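Local coordinates for alpha-fucosidase (Bifidobacterium bifidum, PDB 2EAB), which probably hydrolyses 1,2-alpha-L-fucosidic linkages, this chain being the catalytic part of a longer, probably membrane-anchored protein, at residues K16-W21 with V375-R380; E96-N101 with N123-E128; M482-N487 with T493-S498. All coordinates share one frame; numbering follows the deposited sequence.

Contact 1: K16-W21 with V375-R380; sequences KDDWLW and VYKYGR
Asp18 and Lys377 meet with their side chains crossed at about a right angle, and Leu20 meets Tyr378 at a similar inclination, giving one polar and one apolar contact between helix 365-386 and the start of strand 19-22 with the residue just before it. Lys377 runs extended beyond CG, and this reach brings NZ to 3.0 Å from Asp18 OD1 in a salt bridge that is also a hydrogen bond. The ammonium group does not lie in the plane of the carboxylate: it comes from above, 47° out of it. The aliphatic part of the lysine takes part as well, since CD lies 3.4 Å from Asp18 OD2. That second oxygen is hydrogen-bonded to Tyr331 OH, so Tyr331 OH holds OD2 while the lysine ammonium bonds to OD1. Strand 19-22 is an edge strand, within this chain, of the large antiparallel sheet of the N-terminal beta region, whereas helix 365-386 belongs to the family 95 catalytic domain; the contact therefore joins the two domains, with a charged pair beside an apolar one. In the apolar pair, Leu20 CD2 lies over one face of the Tyr378 ring, 4.2 Å from its centroid and 22° off the normal, a CH-pi contact. The methyl is displaced toward the phenol end, with CZ its nearest ring atom at 3.9 Å. Tyr378 CG is anti to the backbone N (chi1 -155°), which carries the ring out toward the strand although its CB does not point there. Pro53 and Leu52 of strand 52-55 also touch Tyr378 and Leu20, respectively.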
loop_
_atom_site.group_PDB
_atom_site.type_symbol
_atom_site.label_atom_id
_atom_site.label_comp_id
_atom_site.label_asym_id
_atom_site.label_seq_id
_atom_site.Cartn_x
_atom_site.Cartn_y
_atom_site.Cartn_z
ATOM N N LYS A 16 -5.153 0.467 -28.433
ATOM C CA LYS A 16 -5.837 -0.293 -27.384
ATOM C C LYS A 16 -5.173 -0.147 -26.011
ATOM O O LYS A 16 -5.622 -0.744 -25.031
ATOM C CB LYS A 16 -5.938 -1.777 -27.770
ATOM C CG LYS A 16 -6.510 -2.049 -29.166
ATOM C CD LYS A 16 -7.971 -1.630 -29.282
ATOM C CE LYS A 16 -8.509 -1.861 -30.689
ATOM N NZ LYS A 16 -7.888 -0.950 -31.694
ATOM N N ASP A 17 -4.107 0.648 -25.946
ATOM C CA ASP A 17 -3.386 0.881 -24.694
ATOM C C ASP A 17 -4.128 1.878 -23.807
ATOM O O ASP A 17 -4.881 2.723 -24.299
ATOM C CB ASP A 17 -1.968 1.391 -24.975
ATOM C CG ASP A 17 -1.065 0.336 -25.596
ATOM O OD1 ASP A 17 -1.468 -0.846 -25.697
ATOM O OD2 ASP A 17 0.067 0.699 -25.980
ATOM N N ASP A 18 -3.908 1.770 -22.496
ATOM C CA ASP A 18 -4.490 2.695 -21.527
ATOM C C ASP A 18 -3.561 3.884 -21.332
ATOM O O ASP A 18 -2.410 3.708 -20.942
ATOM C CB ASP A 18 -4.702 1.996 -20.181
ATOM C CG ASP A 18 -5.592 0.768 -20.284
ATOM O OD1 ASP A 18 -6.620 0.807 -20.995
ATOM O OD2 ASP A 18 -5.262 -0.243 -19.631
ATOM N N TRP A 19 -4.073 5.087 -21.593
ATOM C CA TRP A 19 -3.288 6.312 -21.479
ATOM C C TRP A 19 -3.897 7.319 -20.520
ATOM O O TRP A 19 -5.105 7.552 -20.528
ATOM C CB TRP A 19 -3.230 7.023 -22.830
ATOM C CG TRP A 19 -2.321 6.470 -23.865
ATOM C CD1 TRP A 19 -1.715 5.247 -23.886
ATOM C CD2 TRP A 19 -1.951 7.123 -25.080
ATOM N NE1 TRP A 19 -0.965 5.109 -25.032
ATOM C CE2 TRP A 19 -1.097 6.248 -25.784
ATOM C CE3 TRP A 19 -2.250 8.375 -25.636
ATOM C CZ2 TRP A 19 -0.541 6.582 -27.023
ATOM C CZ3 TRP A 19 -1.698 8.707 -26.866
ATOM C CH2 TRP A 19 -0.849 7.815 -27.543
ATOM N N LEU A 20 -3.039 7.938 -19.714
ATOM C CA LEU A 20 -3.315 9.278 -19.201
ATOM C C LEU A 20 -2.644 10.208 -20.202
ATOM O O LEU A 20 -1.503 9.975 -20.581
ATOM C CB LEU A 20 -2.688 9.504 -17.827
ATOM C CG LEU A 20 -3.294 8.852 -16.585
ATOM C CD1 LEU A 20 -3.050 7.371 -16.562
ATOM C CD2 LEU A 20 -2.713 9.490 -15.331
ATOM N N TRP A 21 -3.346 11.242 -20.653
ATOM C CA TRP A 21 -2.770 12.133 -21.658
ATOM C C TRP A 21 -3.236 13.581 -21.540
ATOM O O TRP A 21 -4.310 13.860 -21.010
ATOM C CB TRP A 21 -2.963 11.571 -23.070
ATOM C CG TRP A 21 -4.375 11.518 -23.531
ATOM C CD1 TRP A 21 -5.327 10.603 -23.175
ATOM C CD2 TRP A 21 -5.001 12.412 -24.457
ATOM N NE1 TRP A 21 -6.511 10.880 -23.819
ATOM C CE2 TRP A 21 -6.336 11.984 -24.613
ATOM C CE3 TRP A 21 -4.561 13.538 -25.168
ATOM C CZ2 TRP A 21 -7.239 12.641 -25.457
ATOM C CZ3 TRP A 21 -5.462 14.190 -26.008
ATOM C CH2 TRP A 21 -6.784 13.741 -26.142
ATOM N N VAL A 375 -8.546 5.253 -13.077
ATOM C CA VAL A 375 -8.075 5.334 -11.690
ATOM C C VAL A 375 -7.835 3.925 -11.133
ATOM O O VAL A 375 -6.812 3.674 -10.491
ATOM C CB VAL A 375 -9.033 6.153 -10.799
ATOM C CG1 VAL A 375 -8.623 6.063 -9.329
ATOM C CG2 VAL A 375 -9.060 7.610 -11.266
ATOM N N TYR A 376 -8.762 3.006 -11.406
ATOM C CA TYR A 376 -8.598 1.611 -11.016
ATOM C C TYR A 376 -7.272 1.040 -11.532
ATOM O O TYR A 376 -6.474 0.471 -10.776
ATOM C CB TYR A 376 -9.771 0.753 -11.527
ATOM C CG TYR A 376 -9.499 -0.714 -11.306
ATOM C CD1 TYR A 376 -9.706 -1.290 -10.057
ATOM C CD2 TYR A 376 -8.958 -1.506 -12.318
ATOM C CE1 TYR A 376 -9.424 -2.628 -9.833
ATOM C CE2 TYR A 376 -8.661 -2.844 -12.100
ATOM C CZ TYR A 376 -8.891 -3.396 -10.856
ATOM O OH TYR A 376 -8.590 -4.716 -10.648
ATOM N N LYS A 377 -7.055 1.193 -12.837
ATOM C CA LYS A 377 -5.886 0.640 -13.505
ATOM C C LYS A 377 -4.597 1.291 -13.014
ATOM O O LYS A 377 -3.553 0.644 -12.944
ATOM C CB LYS A 377 -6.017 0.821 -15.015
ATOM C CG LYS A 377 -7.057 -0.089 -15.640
ATOM C CD LYS A 377 -7.395 0.351 -17.051
ATOM C CE LYS A 377 -8.333 -0.649 -17.696
ATOM N NZ LYS A 377 -8.642 -0.295 -19.106
ATOM N N TYR A 378 -4.686 2.575 -12.675
ATOM C CA TYR A 378 -3.535 3.338 -12.193
ATOM C C TYR A 378 -2.997 2.762 -10.890
ATOM O O TYR A 378 -1.788 2.756 -10.677
ATOM C CB TYR A 378 -3.934 4.790 -11.969
ATOM C CG TYR A 378 -2.844 5.851 -12.026
ATOM C CD1 TYR A 378 -1.756 5.761 -12.902
ATOM C CD2 TYR A 378 -2.965 6.991 -11.245
ATOM C CE1 TYR A 378 -0.800 6.792 -12.962
ATOM C CE2 TYR A 378 -2.033 8.014 -11.301
ATOM C CZ TYR A 378 -0.962 7.914 -12.161
ATOM O OH TYR A 378 -0.059 8.950 -12.225
ATOM N N GLY A 379 -3.886 2.285 -10.020
ATOM C CA GLY A 379 -3.464 1.676 -8.765
ATOM C C GLY A 379 -2.625 0.438 -9.007
ATOM O O GLY A 379 -1.684 0.163 -8.267
ATOM N N ARG A 380 -2.974 -0.318 -10.043
ATOM C CA ARG A 380 -2.175 -1.470 -10.429
ATOM C C ARG A 380 -0.840 -1.005 -11.008
ATOM O O ARG A 380 0.216 -1.473 -10.593
ATOM C CB ARG A 380 -2.938 -2.360 -11.415
ATOM C CG ARG A 380 -4.204 -2.969 -10.817
ATOM C CD ARG A 380 -4.840 -4.026 -11.706
ATOM N NE ARG A 380 -4.046 -5.248 -11.772
ATOM C CZ ARG A 380 -3.255 -5.582 -12.788
ATOM N NH1 ARG A 380 -3.134 -4.787 -13.848
ATOM N NH2 ARG A 380 -2.592 -6.724 -12.750
#

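Contact 2: E96-N101 with N123-E128; sequences ETKGQN and NLTGGE
The inverse gamma turn centred on Leu124 belongs to the loop between helices 103-113 and 130-133, and Lys98 of the short helix 96-99 lies against the backbone on both sides of that turn. Its CB is 3.2 Å from Asn123 O and 3.4 Å from Thr125 O, so two carbonyl oxygens meet the base of the lysine side chain. The contact is made by aliphatic carbon against polar backbone, and no direct hydrogen bond joins the segments. A bend at chi2 (-70°) turns the rest of the chain along the loop, where CD comes within 3.5 Å of Thr125 OG1; beyond it the chain is extended. The two side chains are inclined to each other, the methylenes passing the hydroxyl before the ammonium group reaches a water. That water accepts from Lys98 NZ at 2.9 Å and lies 2.7 Å from Thr125 OG1, bridging two groups that are themselves 4.1 Å apart. Thr125 holds OG1 between its backbone N and carbonyl carbon (chi1 60°), which presents the hydroxyl to the lysine and the water. Glu128 carries the opposite charge, but its OE2 is 6.1 Å from Lys98 NZ, so any attraction is probably a diffuse one; that oxygen is hydrogen-bonded to Asn95 ND2. Thr125 O, besides meeting the lysine, accepts from Tyr462 OH of helix 452-463. On the helical side, Lys98 O is bonded to Thr104 OG1 at the start of helix 103-113, while Leu124 packs on Thr104, Leu105 and Leu108 of that same helix.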
loop_
_atom_site.group_PDB
_atom_site.type_symbol
_atom_site.label_atom_id
_atom_site.label_comp_id
_atom_site.label_asym_id
_atom_site.label_seq_id
_atom_site.Cartn_x
_atom_site.Cartn_y
_atom_site.Cartn_z
ATOM N N GLU A 96 14.781 3.986 27.047
ATOM C CA GLU A 96 14.785 3.112 28.215
ATOM C C GLU A 96 14.171 3.754 29.452
ATOM O O GLU A 96 13.558 3.065 30.263
ATOM C CB GLU A 96 16.203 2.627 28.506
ATOM C CG GLU A 96 16.801 1.833 27.350
ATOM C CD GLU A 96 17.978 0.975 27.752
ATOM O OE1 GLU A 96 18.755 1.383 28.644
ATOM O OE2 GLU A 96 18.128 -0.114 27.156
ATOM N N THR A 97 14.335 5.067 29.596
ATOM C CA THR A 97 13.776 5.774 30.745
ATOM C C THR A 97 12.244 5.771 30.709
ATOM O O THR A 97 11.586 5.731 31.753
ATOM C CB THR A 97 14.328 7.211 30.835
ATOM O OG1 THR A 97 15.757 7.166 30.869
ATOM C CG2 THR A 97 13.830 7.912 32.091
ATOM N N LYS A 98 11.685 5.803 29.505
ATOM C CA LYS A 98 10.239 5.753 29.322
ATOM C C LYS A 98 9.700 4.333 29.515
ATOM O O LYS A 98 8.732 4.124 30.246
ATOM C CB LYS A 98 9.859 6.283 27.936
ATOM C CG LYS A 98 10.242 7.743 27.671
ATOM C CD LYS A 98 9.403 8.719 28.481
ATOM C CE LYS A 98 9.845 10.149 28.243
ATOM N NZ LYS A 98 8.969 11.095 28.982
ATOM N N GLY A 99 10.329 3.358 28.860
ATOM C CA GLY A 99 9.820 1.989 28.864
ATOM C C GLY A 99 10.036 1.229 30.160
ATOM O O GLY A 99 9.170 0.456 30.581
ATOM N N GLN A 100 11.204 1.425 30.775
ATOM C CA GLN A 100 11.551 0.763 32.038
ATOM C C GLN A 100 11.397 -0.761 31.961
ATOM O O GLN A 100 10.870 -1.395 32.887
ATOM C CB GLN A 100 10.722 1.337 33.198
ATOM C CG GLN A 100 10.958 2.815 33.484
ATOM C CD GLN A 100 12.275 3.076 34.188
ATOM O OE1 GLN A 100 12.783 2.225 34.922
ATOM N NE2 GLN A 100 12.832 4.260 33.972
ATOM N N ASN A 101 11.853 -1.335 30.846
ATOM C CA ASN A 101 11.775 -2.780 30.608
ATOM C C ASN A 101 10.379 -3.355 30.863
ATOM O O ASN A 101 10.222 -4.425 31.463
ATOM C CB ASN A 101 12.857 -3.522 31.406
ATOM C CG ASN A 101 14.264 -3.209 30.912
ATOM O OD1 ASN A 101 15.196 -3.079 31.709
ATOM N ND2 ASN A 101 14.420 -3.073 29.595
ATOM N N ASN A 123 3.671 8.590 29.259
ATOM C CA ASN A 123 5.084 8.214 29.364
ATOM C C ASN A 123 5.515 7.141 28.363
ATOM O O ASN A 123 6.698 6.846 28.254
ATOM C CB ASN A 123 5.438 7.748 30.786
ATOM C CG ASN A 123 5.287 8.843 31.840
ATOM O OD1 ASN A 123 5.171 10.024 31.524
ATOM N ND2 ASN A 123 5.295 8.438 33.105
ATOM N N LEU A 124 4.564 6.544 27.647
ATOM C CA LEU A 124 4.901 5.489 26.683
ATOM C C LEU A 124 5.293 6.090 25.342
ATOM O O LEU A 124 4.535 6.061 24.374
ATOM C CB LEU A 124 3.760 4.479 26.541
ATOM C CG LEU A 124 3.513 3.582 27.758
ATOM C CD1 LEU A 124 2.239 2.792 27.550
ATOM C CD2 LEU A 124 4.690 2.646 28.024
ATOM N N THR A 125 6.496 6.656 25.314
ATOM C CA THR A 125 6.986 7.394 24.155
ATOM C C THR A 125 8.446 7.069 23.848
ATOM O O THR A 125 9.141 6.427 24.638
ATOM C CB THR A 125 6.863 8.924 24.365
ATOM O OG1 THR A 125 7.629 9.307 25.511
ATOM C CG2 THR A 125 5.420 9.347 24.554
ATOM N N GLY A 126 8.888 7.532 22.682
ATOM C CA GLY A 126 10.277 7.420 22.251
ATOM C C GLY A 126 10.472 8.304 21.040
ATOM O O GLY A 126 9.655 9.188 20.772
ATOM N N GLY A 127 11.571 8.084 20.326
ATOM C CA GLY A 127 11.744 8.662 19.000
ATOM C C GLY A 127 11.836 10.179 18.971
ATOM O O GLY A 127 11.260 10.830 18.100
ATOM N N GLU A 128 12.588 10.750 19.906
ATOM C CA GLU A 128 12.635 12.206 20.060
ATOM C C GLU A 128 13.538 12.932 19.075
ATOM O O GLU A 128 13.345 14.125 18.839
ATOM C CB GLU A 128 13.024 12.598 21.486
ATOM C CG GLU A 128 12.180 11.951 22.581
ATOM C CD GLU A 128 12.671 10.566 22.996
ATOM O OE1 GLU A 128 13.700 10.093 22.465
ATOM O OE2 GLU A 128 12.022 9.951 23.869
HETATM O O HOH W 1 6.594 10.903 27.374
#

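Contact 3: M482-N487 with T493-S498; sequences MAHTEN and TAPGQS
His484 and Pro495 lie side by side where two neighbouring, largely irregular segments of the family 95 catalytic domain, an (alpha/alpha)6 barrel, come together, the first leading into short strand 486-487 and the second ending at the N-cap of helix 499-502. The ring contact is CH-pi: Pro495 CB sits 3.7 Å from the imidazole centroid and only 4° off the normal, squarely over one face. Trp503 also meets the ring, at an interplanar angle of about 45°. Hydrogen bonding uses the ring edge, where ND1 donates to Thr493 O at 3.3 Å; the bond is long but straight (175°), with the oxygen practically in the imidazole plane. With an alanine in place of His484, Thr493 O would probably lose its ND1 donor and a gap open beside Pro495. The same carbonyl also receives a CA-H...O contact, Ala483 CA lying 3.3 Å from Thr493 O. Apolar contact follows at Ala483 CB, which is 3.8 Å from Thr493 CB, while the threonine hydroxyl is bonded to Thr458 OG1. Waters join the backbones: one accepts from His484 N and lies 2.9 Å from Ala494 O, and a second spans Glu486 O and Ala494 O, lying 2.8 Å from each oxygen.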
loop_
_atom_site.group_PDB
_atom_site.type_symbol
_atom_site.label_atom_id
_atom_site.label_comp_id
_atom_site.label_asym_id
_atom_site.label_seq_id
_atom_site.Cartn_x
_atom_site.Cartn_y
_atom_site.Cartn_z
ATOM N N MET A 482 8.127 -5.535 18.558
ATOM C CA MET A 482 7.155 -4.474 18.701
ATOM C C MET A 482 7.547 -3.320 17.785
ATOM O O MET A 482 8.719 -2.959 17.700
ATOM C CB MET A 482 7.118 -4.011 20.160
ATOM C CG MET A 482 6.102 -2.923 20.445
ATOM S SD MET A 482 6.255 -2.284 22.123
ATOM C CE MET A 482 4.725 -2.841 22.885
ATOM N N ALA A 483 6.556 -2.763 17.094
ATOM C CA ALA A 483 6.735 -1.560 16.288
ATOM C C ALA A 483 5.426 -0.790 16.305
ATOM O O ALA A 483 4.382 -1.325 16.695
ATOM C CB ALA A 483 7.160 -1.894 14.869
ATOM N N HIS A 484 5.483 0.460 15.859
ATOM C CA HIS A 484 4.374 1.375 16.029
ATOM C C HIS A 484 3.948 1.995 14.688
ATOM O O HIS A 484 3.963 1.302 13.672
ATOM C CB HIS A 484 4.748 2.360 17.135
ATOM C CG HIS A 484 4.786 1.719 18.483
ATOM N ND1 HIS A 484 5.894 1.087 19.016
ATOM C CD2 HIS A 484 3.796 1.567 19.389
ATOM C CE1 HIS A 484 5.582 0.597 20.206
ATOM N NE2 HIS A 484 4.316 0.882 20.454
ATOM N N THR A 485 3.514 3.257 14.680
ATOM C CA THR A 485 2.996 3.871 13.454
ATOM C C THR A 485 4.110 4.321 12.508
ATOM O O THR A 485 4.198 3.866 11.367
ATOM C CB THR A 485 2.041 5.053 13.753
ATOM O OG1 THR A 485 0.858 4.562 14.396
ATOM C CG2 THR A 485 1.641 5.763 12.473
ATOM N N GLU A 486 4.943 5.243 12.979
ATOM C CA GLU A 486 5.960 5.841 12.128
ATOM C C GLU A 486 7.172 4.933 12.047
ATOM O O GLU A 486 7.857 4.716 13.043
ATOM C CB GLU A 486 6.376 7.209 12.655
ATOM C CG GLU A 486 5.248 8.212 12.734
ATOM C CD GLU A 486 5.760 9.605 12.994
ATOM O OE1 GLU A 486 6.760 9.753 13.734
ATOM O OE2 GLU A 486 5.161 10.564 12.458
ATOM N N ASN A 487 7.419 4.414 10.847
ATOM C CA ASN A 487 8.524 3.515 10.573
ATOM C C ASN A 487 9.385 4.058 9.443
ATOM O O ASN A 487 8.990 4.991 8.733
ATOM C CB ASN A 487 7.987 2.113 10.285
ATOM C CG ASN A 487 7.636 1.371 11.555
ATOM O OD1 ASN A 487 8.493 0.722 12.154
ATOM N ND2 ASN A 487 6.389 1.490 11.995
ATOM N N THR A 493 11.487 1.382 15.257
ATOM C CA THR A 493 10.361 0.608 15.762
ATOM C C THR A 493 9.868 1.124 17.105
ATOM O O THR A 493 8.841 0.665 17.606
ATOM C CB THR A 493 10.695 -0.897 15.863
ATOM O OG1 THR A 493 11.874 -1.079 16.657
ATOM C CG2 THR A 493 10.964 -1.464 14.482
ATOM N N ALA A 494 10.582 2.091 17.679
ATOM C CA ALA A 494 10.108 2.742 18.895
ATOM C C ALA A 494 8.773 3.434 18.658
ATOM O O ALA A 494 8.455 3.813 17.530
ATOM C CB ALA A 494 11.116 3.756 19.373
ATOM N N PRO A 495 8.005 3.646 19.734
ATOM C CA PRO A 495 6.859 4.534 19.620
ATOM C C PRO A 495 7.348 5.976 19.466
ATOM O O PRO A 495 8.491 6.300 19.826
ATOM C CB PRO A 495 6.137 4.343 20.953
ATOM C CG PRO A 495 7.221 3.972 21.903
ATOM C CD PRO A 495 8.191 3.149 21.108
ATOM N N GLY A 496 6.475 6.835 18.948
ATOM C CA GLY A 496 6.809 8.231 18.725
ATOM C C GLY A 496 6.767 9.081 19.982
ATOM O O GLY A 496 6.472 8.601 21.080
ATOM N N GLN A 497 7.070 10.365 19.802
ATOM C CA GLN A 497 7.325 11.298 20.899
ATOM C C GLN A 497 6.098 11.687 21.698
ATOM O O GLN A 497 6.233 12.249 22.786
ATOM C CB GLN A 497 7.885 12.603 20.354
ATOM C CG GLN A 497 9.313 12.660 19.974
ATOM C CD GLN A 497 9.707 14.089 19.660
ATOM O OE1 GLN A 497 9.821 14.925 20.560
ATOM N NE2 GLN A 497 9.891 14.384 18.379
ATOM N N SER A 498 4.916 11.461 21.136
ATOM C CA SER A 498 3.670 11.746 21.836
ATOM C C SER A 498 2.752 10.555 21.640
ATOM O O SER A 498 2.596 10.071 20.516
ATOM C CB SER A 498 3.019 13.028 21.309
ATOM O OG SER A 498 1.894 13.391 22.097
HETATM O O HOH W 2 7.520 2.383 15.175
HETATM O O HOH W 3 7.599 5.706 15.696
#

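In the fold
Contacts 2 and 3 are neighbours, their centres 11 Å apart, and they meet directly: Gly126 N lies 3.1 Å from Gly496 O, probably a hydrogen bond, and Gly127 O is 3.3 Å from Gln497 CG. As 123-128 belongs to the N-terminal region and 493-498 to the catalytic domain, this meeting ties the two together. Contact 1 likewise joins the N-terminal beta region to the catalytic domain, but on the opposite side of the chain's centre, its centre about 46 Å from that of contact 2 and 36 Å from that of contact 3. Neither contact 1 nor contact 3 reaches the calcium site: the Tyr378 and Ser386 side chains are about 11 Å apart, those of Asn487 and Leu393 about 9 Å.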